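Local atomic coordinates of TRAP-type C4-dicarboxylate:H+ symport system substrate-binding component DctP (Shewanella oneidensis, PDB entry 4MX6), a protein that binds succinate and, as the periplasmic solute-binding component of a TRAP-type transporter, probably delivers C4-dicarboxylates to its membrane partner. Residues Glu47-Gly52 / Thr220-Tyr225; Lys200-Val205 / Gln227-Val232. All blocks are in the same frame, centred on the assembly; numbering follows the deposited sequence.

Contact 1: Glu47-Gly52 / Thr220-Tyr225; sequences ENTPKG and TWSNTY. With SIN (succinic acid), chain B.
Ser222 OG stands anti to its own backbone N (chi1 163°), which carries it off the first turn of helix 221-226 to Thr49 and Pro50, and Thr49 turns CG2 to meet it while OG1 lies between N and the carbonyl carbon (chi1 61°). The direct contact is small: Ser222 OG lies 3.5 Å from Pro50 CD and 3.8 Å from Thr49 CG2. Polar linkage runs instead through a water, which accepts from Ser222 OG at 2.7 Å and donates to Asn48 O at 2.9 Å. Thr49 OG1 is occupied within its own side as the N-cap of helix 50-65, accepting from Gly52 N at 3.0 Å, and it is also hydrogen-bonded to Ala46 O. Well away from this water, the two segments also meet through one carboxylate of succinate. Lys51 NZ reaches O1 at 2.7 Å, its chain kinked only at chi3, and Asn223 ND2 donates to O2 at 2.9 Å along a nearly straight bond (167°). Each nitrogen has a second partner that helps fix its direction, Ala99 O for Lys51 and Asn219 OD1 for Asn223. Tyr246, Lys104, Arg179 and Asn219 complete the hydrogen bonds to the ligand. Two helix starts that each send a side chain, Lys51 and Asn223, to one carboxylate are consistent with the interlobe ligand cleft of TRAP solute-binding proteins.

Contact 2: Lys200-Val205 / Gln227-Val232; sequences KPFSEV and QKFYEV
The ring of Phe229 is met in two ways, over one face by Val205 and at its edge by Phe202. Val205 CG1 lies 3.9 Å from the ring centroid and 28° off the normal, a CH-pi contact in which the two side chains cross at about a right angle. The approach is off-centre, since CG1 is nearest to Phe229 CZ, at 3.5 Å. Phe202 comes to the rim: its CE1 is 3.8 Å from Phe229 CZ, close to the plane of the Phe229 ring. What presents this rim is the first torsion of Phe229, with CG anti to the carbonyl carbon (chi1 -61°). The backbone behind it is a helix exit. Lys228, with positive phi, ends helix 221-226 in a Schellman motif, and a short 3-10 turn around Tyr230 follows, as the bond from Glu231 N to Lys228 O (3.0 Å) indicates. An alanine in place of Phe229 would probably leave Val205 CG1 without its aromatic face and open a gap beside CE1 of Phe202. The side chains of Gln227 and Phe202 come toward each other from opposite directions, with the amide plane 84° from the ring plane. Gln227 CG is 3.6 Å from Phe202 CZ, and its NE2 is 3.7 Å from Phe202 CE2, so both the aliphatic part and the amide end lie against the ring. Phe202 also packs on Arg179 and Asn219, two succinate-binding residues, and its side chain comes within about 3 Å of the bound succinate, measured between nearest atoms.

Overall arrangement
From the N terminus the chain passes Glu47-Gly52 first, at the start of helix 50-65, then Lys200-Val205, then Thr220-Tyr225, and finally Gln227-Val232. The segments alternate, so the two contacts cross. Contact 1 closes a long excursion of 167 residues; contact 2 closes a short one of 21 residues, containing most of helix 205-210, strand 217-219 and helix 221-226. That last helix joins them: its start serves contact 1 and its exit leads into contact 2. Their centres lie about 12 Å apart, and they touch where Asn223 CG packs 3.6 Å from Phe202 CZ. They tie helix 50-65, and the loop leading into helix 205-210 with its first residue, to the two ends of helix 221-226.

Contact 1: Glu47-Gly52 / Thr220-Tyr225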
loop_
_atom_site.group_PDB
_atom_site.type_symbol
_atom_site.label_atom_id
_atom_site.label_comp_id
_atom_site.label_asym_id
_atom_site.label_seq_id
_atom_site.Cartn_x
_atom_site.Cartn_y
_atom_site.Cartn_z
ATOM N N GLU A 47 -3.397 -11.186 -9.032
ATOM C CA GLU A 47 -4.836 -11.339 -8.880
ATOM C C GLU A 47 -5.219 -11.871 -7.501
ATOM O O GLU A 47 -6.205 -11.415 -6.905
ATOM C CB GLU A 47 -5.357 -12.283 -9.971
ATOM C CG GLU A 47 -6.826 -12.622 -9.830
ATOM C CD GLU A 47 -7.420 -13.209 -11.078
ATOM O OE1 GLU A 47 -7.164 -12.655 -12.178
ATOM O OE2 GLU A 47 -8.185 -14.187 -10.948
ATOM N N ASN A 48 -4.446 -12.814 -6.977
ATOM C CA ASN A 48 -4.852 -13.555 -5.788
ATOM C C ASN A 48 -4.295 -12.878 -4.523
ATOM O O ASN A 48 -3.463 -13.431 -3.795
ATOM C CB ASN A 48 -4.463 -15.033 -5.895
ATOM C CG ASN A 48 -5.176 -15.734 -7.038
ATOM O OD1 ASN A 48 -6.098 -15.186 -7.648
ATOM N ND2 ASN A 48 -4.771 -16.959 -7.317
ATOM N N THR A 49 -4.800 -11.669 -4.293
ATOM C CA THR A 49 -4.341 -10.736 -3.261
ATOM C C THR A 49 -5.544 -9.902 -2.816
ATOM O O THR A 49 -6.567 -9.905 -3.498
ATOM C CB THR A 49 -3.310 -9.752 -3.830
ATOM O OG1 THR A 49 -3.916 -8.977 -4.877
ATOM C CG2 THR A 49 -2.061 -10.462 -4.353
ATOM N N PRO A 50 -5.432 -9.154 -1.706
ATOM C CA PRO A 50 -6.588 -8.327 -1.321
ATOM C C PRO A 50 -7.015 -7.325 -2.406
ATOM O O PRO A 50 -8.219 -7.219 -2.683
ATOM C CB PRO A 50 -6.137 -7.633 -0.028
ATOM C CG PRO A 50 -4.640 -7.854 0.049
ATOM C CD PRO A 50 -4.398 -9.152 -0.661
ATOM N N LYS A 51 -6.079 -6.593 -3.019
ATOM C CA LYS A 51 -6.477 -5.629 -4.041
ATOM C C LYS A 51 -6.949 -6.331 -5.310
ATOM O O LYS A 51 -7.912 -5.883 -5.941
ATOM C CB LYS A 51 -5.336 -4.653 -4.337
ATOM C CG LYS A 51 -5.630 -3.680 -5.461
ATOM C CD LYS A 51 -4.753 -2.432 -5.419
ATOM C CE LYS A 51 -3.275 -2.769 -5.345
ATOM N NZ LYS A 51 -2.446 -1.534 -5.324
ATOM N N GLY A 52 -6.286 -7.420 -5.696
ATOM C CA GLY A 52 -6.727 -8.165 -6.865
ATOM C C GLY A 52 -8.163 -8.651 -6.728
ATOM O O GLY A 52 -8.962 -8.612 -7.685
ATOM N N THR A 220 4.399 -6.604 2.559
ATOM C CA THR A 220 3.523 -7.447 3.341
ATOM C C THR A 220 3.718 -8.909 2.968
ATOM O O THR A 220 4.264 -9.230 1.903
ATOM C CB THR A 220 2.050 -7.075 3.103
ATOM O OG1 THR A 220 1.732 -7.407 1.743
ATOM C CG2 THR A 220 1.805 -5.581 3.362
ATOM N N TRP A 221 3.244 -9.811 3.814
ATOM C CA TRP A 221 3.304 -11.237 3.492
ATOM C C TRP A 221 2.639 -11.523 2.146
ATOM O O TRP A 221 3.132 -12.341 1.381
ATOM C CB TRP A 221 2.666 -12.115 4.576
ATOM C CG TRP A 221 3.329 -12.028 5.907
ATOM C CD1 TRP A 221 2.794 -11.493 7.030
ATOM C CD2 TRP A 221 4.639 -12.493 6.271
ATOM N NE1 TRP A 221 3.672 -11.583 8.067
ATOM C CE2 TRP A 221 4.819 -12.183 7.635
ATOM C CE3 TRP A 221 5.673 -13.134 5.586
ATOM C CZ2 TRP A 221 5.982 -12.495 8.327
ATOM C CZ3 TRP A 221 6.824 -13.452 6.290
ATOM C CH2 TRP A 221 6.960 -13.132 7.645
ATOM N N SER A 222 1.505 -10.880 1.869
ATOM C CA SER A 222 0.766 -11.162 0.641
ATOM C C SER A 222 1.574 -10.816 -0.598
ATOM O O SER A 222 1.611 -11.606 -1.539
ATOM C CB SER A 222 -0.553 -10.398 0.615
ATOM O OG SER A 222 -1.094 -10.355 -0.700
ATOM N N ASN A 223 2.211 -9.655 -0.633
ATOM C CA ASN A 223 3.055 -9.318 -1.779
ATOM C C ASN A 223 4.323 -10.185 -1.840
ATOM O O ASN A 223 4.762 -10.600 -2.920
ATOM C CB ASN A 223 3.416 -7.836 -1.790
ATOM C CG ASN A 223 2.336 -6.980 -2.427
ATOM O OD1 ASN A 223 1.552 -7.451 -3.277
ATOM N ND2 ASN A 223 2.307 -5.718 -2.052
ATOM N N THR A 224 4.906 -10.466 -0.680
ATOM C CA THR A 224 6.132 -11.246 -0.608
ATOM C C THR A 224 5.886 -12.640 -1.187
ATOM O O THR A 224 6.727 -13.169 -1.929
ATOM C CB THR A 224 6.630 -11.317 0.845
ATOM O OG1 THR A 224 6.897 -10.000 1.323
ATOM C CG2 THR A 224 7.899 -12.136 0.975
ATOM N N TYR A 225 4.747 -13.238 -0.839
ATOM C CA TYR A 225 4.380 -14.553 -1.353
ATOM C C TYR A 225 3.997 -14.528 -2.827
ATOM O O TYR A 225 4.552 -15.268 -3.641
ATOM C CB TYR A 225 3.239 -15.167 -0.530
ATOM C CG TYR A 225 2.795 -16.485 -1.109
ATOM C CD1 TYR A 225 3.617 -17.596 -1.043
ATOM C CD2 TYR A 225 1.588 -16.611 -1.779
ATOM C CE1 TYR A 225 3.242 -18.807 -1.599
ATOM C CE2 TYR A 225 1.197 -17.812 -2.343
ATOM C CZ TYR A 225 2.029 -18.912 -2.249
ATOM O OH TYR A 225 1.644 -20.120 -2.812
HETATM C C1 SIN B . 0.969 -2.773 -4.015
HETATM O O1 SIN B . 0.154 -2.006 -4.593
HETATM O O2 SIN B . 0.625 -3.584 -3.129
HETATM C C2 SIN B . 2.433 -2.666 -4.355
HETATM C C3 SIN B . 3.167 -1.976 -3.206
HETATM C C4 SIN B . 4.617 -1.730 -3.531
HETATM O O3 SIN B . 5.504 -2.268 -2.806
HETATM O O4 SIN B . 4.929 -0.994 -4.492
HETATM O O HOH W 1 -2.159 -12.722 -1.300
#

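Contact 2: Lys200-Val205 / Gln227-Val232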
loop_
_atom_site.group_PDB
_atom_site.type_symbol
_atom_site.label_atom_id
_atom_site.label_comp_id
_atom_site.label_asym_id
_atom_site.label_seq_id
_atom_site.Cartn_x
_atom_site.Cartn_y
_atom_site.Cartn_z
ATOM N N LYS A 200 11.811 2.561 -6.933
ATOM C CA LYS A 200 11.558 1.790 -8.150
ATOM C C LYS A 200 10.111 1.322 -8.181
ATOM O O LYS A 200 9.524 1.060 -7.142
ATOM C CB LYS A 200 12.468 0.556 -8.229
ATOM C CG LYS A 200 13.952 0.844 -8.349
ATOM C CD LYS A 200 14.297 1.411 -9.708
ATOM C CE LYS A 200 15.777 1.684 -9.834
ATOM N NZ LYS A 200 16.153 2.086 -11.213
ATOM N N PRO A 201 9.541 1.168 -9.383
ATOM C CA PRO A 201 8.168 0.653 -9.490
ATOM C C PRO A 201 8.065 -0.807 -9.047
ATOM O O PRO A 201 9.011 -1.594 -9.187
ATOM C CB PRO A 201 7.860 0.793 -10.975
ATOM C CG PRO A 201 9.154 0.847 -11.631
ATOM C CD PRO A 201 10.113 1.491 -10.697
ATOM N N PHE A 202 6.887 -1.164 -8.559
ATOM C CA PHE A 202 6.649 -2.479 -7.997
ATOM C C PHE A 202 6.964 -3.584 -8.990
ATOM O O PHE A 202 7.466 -4.632 -8.600
ATOM C CB PHE A 202 5.200 -2.580 -7.542
ATOM C CG PHE A 202 4.867 -3.848 -6.818
ATOM C CD1 PHE A 202 5.485 -4.159 -5.613
ATOM C CD2 PHE A 202 3.923 -4.726 -7.324
ATOM C CE1 PHE A 202 5.138 -5.300 -4.923
ATOM C CE2 PHE A 202 3.572 -5.866 -6.624
ATOM C CZ PHE A 202 4.197 -6.159 -5.429
ATOM N N SER A 203 6.666 -3.369 -10.268
ATOM C CA SER A 203 6.869 -4.408 -11.273
ATOM C C SER A 203 8.320 -4.869 -11.405
ATOM O O SER A 203 8.576 -5.959 -11.920
ATOM C CB SER A 203 6.360 -3.908 -12.621
ATOM O OG SER A 203 7.148 -2.830 -13.090
ATOM N N GLU A 204 9.271 -4.051 -10.954
ATOM C CA GLU A 204 10.688 -4.381 -11.091
ATOM C C GLU A 204 11.283 -5.114 -9.896
ATOM O O GLU A 204 12.414 -5.564 -9.949
ATOM C CB GLU A 204 11.490 -3.092 -11.275
ATOM C CG GLU A 204 11.200 -2.339 -12.559
ATOM C CD GLU A 204 12.114 -1.136 -12.740
ATOM O OE1 GLU A 204 13.186 -1.104 -12.115
ATOM O OE2 GLU A 204 11.764 -0.226 -13.509
ATOM N N VAL A 205 10.557 -5.199 -8.794
ATOM C CA VAL A 205 11.181 -5.584 -7.537
ATOM C C VAL A 205 11.755 -6.997 -7.566
ATOM O O VAL A 205 12.888 -7.209 -7.143
ATOM C CB VAL A 205 10.228 -5.405 -6.348
ATOM C CG1 VAL A 205 10.882 -5.872 -5.070
ATOM C CG2 VAL A 205 9.843 -3.936 -6.224
ATOM N N GLN A 227 4.520 -12.411 -5.232
ATOM C CA GLN A 227 5.569 -12.011 -6.175
ATOM C C GLN A 227 6.849 -12.836 -6.038
ATOM O O GLN A 227 7.820 -12.589 -6.751
ATOM C CB GLN A 227 5.900 -10.518 -6.015
ATOM C CG GLN A 227 4.738 -9.582 -6.363
ATOM C CD GLN A 227 4.180 -9.730 -7.788
ATOM O OE1 GLN A 227 4.844 -10.215 -8.712
ATOM N NE2 GLN A 227 2.959 -9.301 -7.967
ATOM N N LYS A 228 6.860 -13.785 -5.102
ATOM C CA LYS A 228 7.981 -14.720 -4.906
ATOM C C LYS A 228 9.256 -14.032 -4.436
ATOM O O LYS A 228 10.360 -14.535 -4.672
ATOM C CB LYS A 228 8.245 -15.582 -6.155
ATOM C CG LYS A 228 7.006 -16.301 -6.659
ATOM C CD LYS A 228 6.365 -17.172 -5.606
ATOM C CE LYS A 228 4.917 -17.485 -5.942
ATOM N NZ LYS A 228 4.169 -17.971 -4.759
ATOM N N PHE A 229 9.120 -12.920 -3.728
ATOM C CA PHE A 229 10.298 -12.259 -3.189
ATOM C C PHE A 229 11.058 -13.206 -2.246
ATOM O O PHE A 229 12.277 -13.125 -2.134
ATOM C CB PHE A 229 9.949 -10.977 -2.422
ATOM C CG PHE A 229 9.265 -9.890 -3.239
ATOM C CD1 PHE A 229 9.344 -9.824 -4.625
ATOM C CD2 PHE A 229 8.539 -8.910 -2.574
ATOM C CE1 PHE A 229 8.696 -8.800 -5.318
ATOM C CE2 PHE A 229 7.913 -7.903 -3.245
ATOM C CZ PHE A 229 7.979 -7.842 -4.616
ATOM N N TYR A 230 10.325 -14.085 -1.565
ATOM C CA TYR A 230 10.941 -15.007 -0.616
ATOM C C TYR A 230 11.847 -16.038 -1.299
ATOM O O TYR A 230 12.645 -16.684 -0.626
ATOM C CB TYR A 230 9.880 -15.716 0.237
ATOM C CG TYR A 230 9.003 -16.694 -0.527
ATOM C CD1 TYR A 230 7.932 -16.255 -1.289
ATOM C CD2 TYR A 230 9.245 -18.062 -0.488
ATOM C CE1 TYR A 230 7.120 -17.148 -1.982
ATOM C CE2 TYR A 230 8.445 -18.956 -1.183
ATOM C CZ TYR A 230 7.390 -18.495 -1.939
ATOM O OH TYR A 230 6.566 -19.370 -2.628
ATOM N N GLU A 231 11.724 -16.213 -2.619
ATOM C CA GLU A 231 12.585 -17.148 -3.345
ATOM C C GLU A 231 13.945 -16.538 -3.681
ATOM O O GLU A 231 14.843 -17.260 -4.120
ATOM C CB GLU A 231 11.892 -17.637 -4.617
ATOM C CG GLU A 231 10.622 -18.427 -4.323
ATOM C CD GLU A 231 9.962 -19.032 -5.554
ATOM O OE1 GLU A 231 10.389 -18.750 -6.689
ATOM O OE2 GLU A 231 8.983 -19.778 -5.369
ATOM N N VAL A 232 14.112 -15.239 -3.445
ATOM C CA VAL A 232 15.346 -14.541 -3.806
ATOM C C VAL A 232 15.858 -13.664 -2.657
ATOM O O VAL A 232 16.678 -12.762 -2.856
ATOM C CB VAL A 232 15.166 -13.711 -5.102
ATOM C CG1 VAL A 232 15.082 -14.636 -6.302
ATOM C CG2 VAL A 232 13.954 -12.813 -5.014
#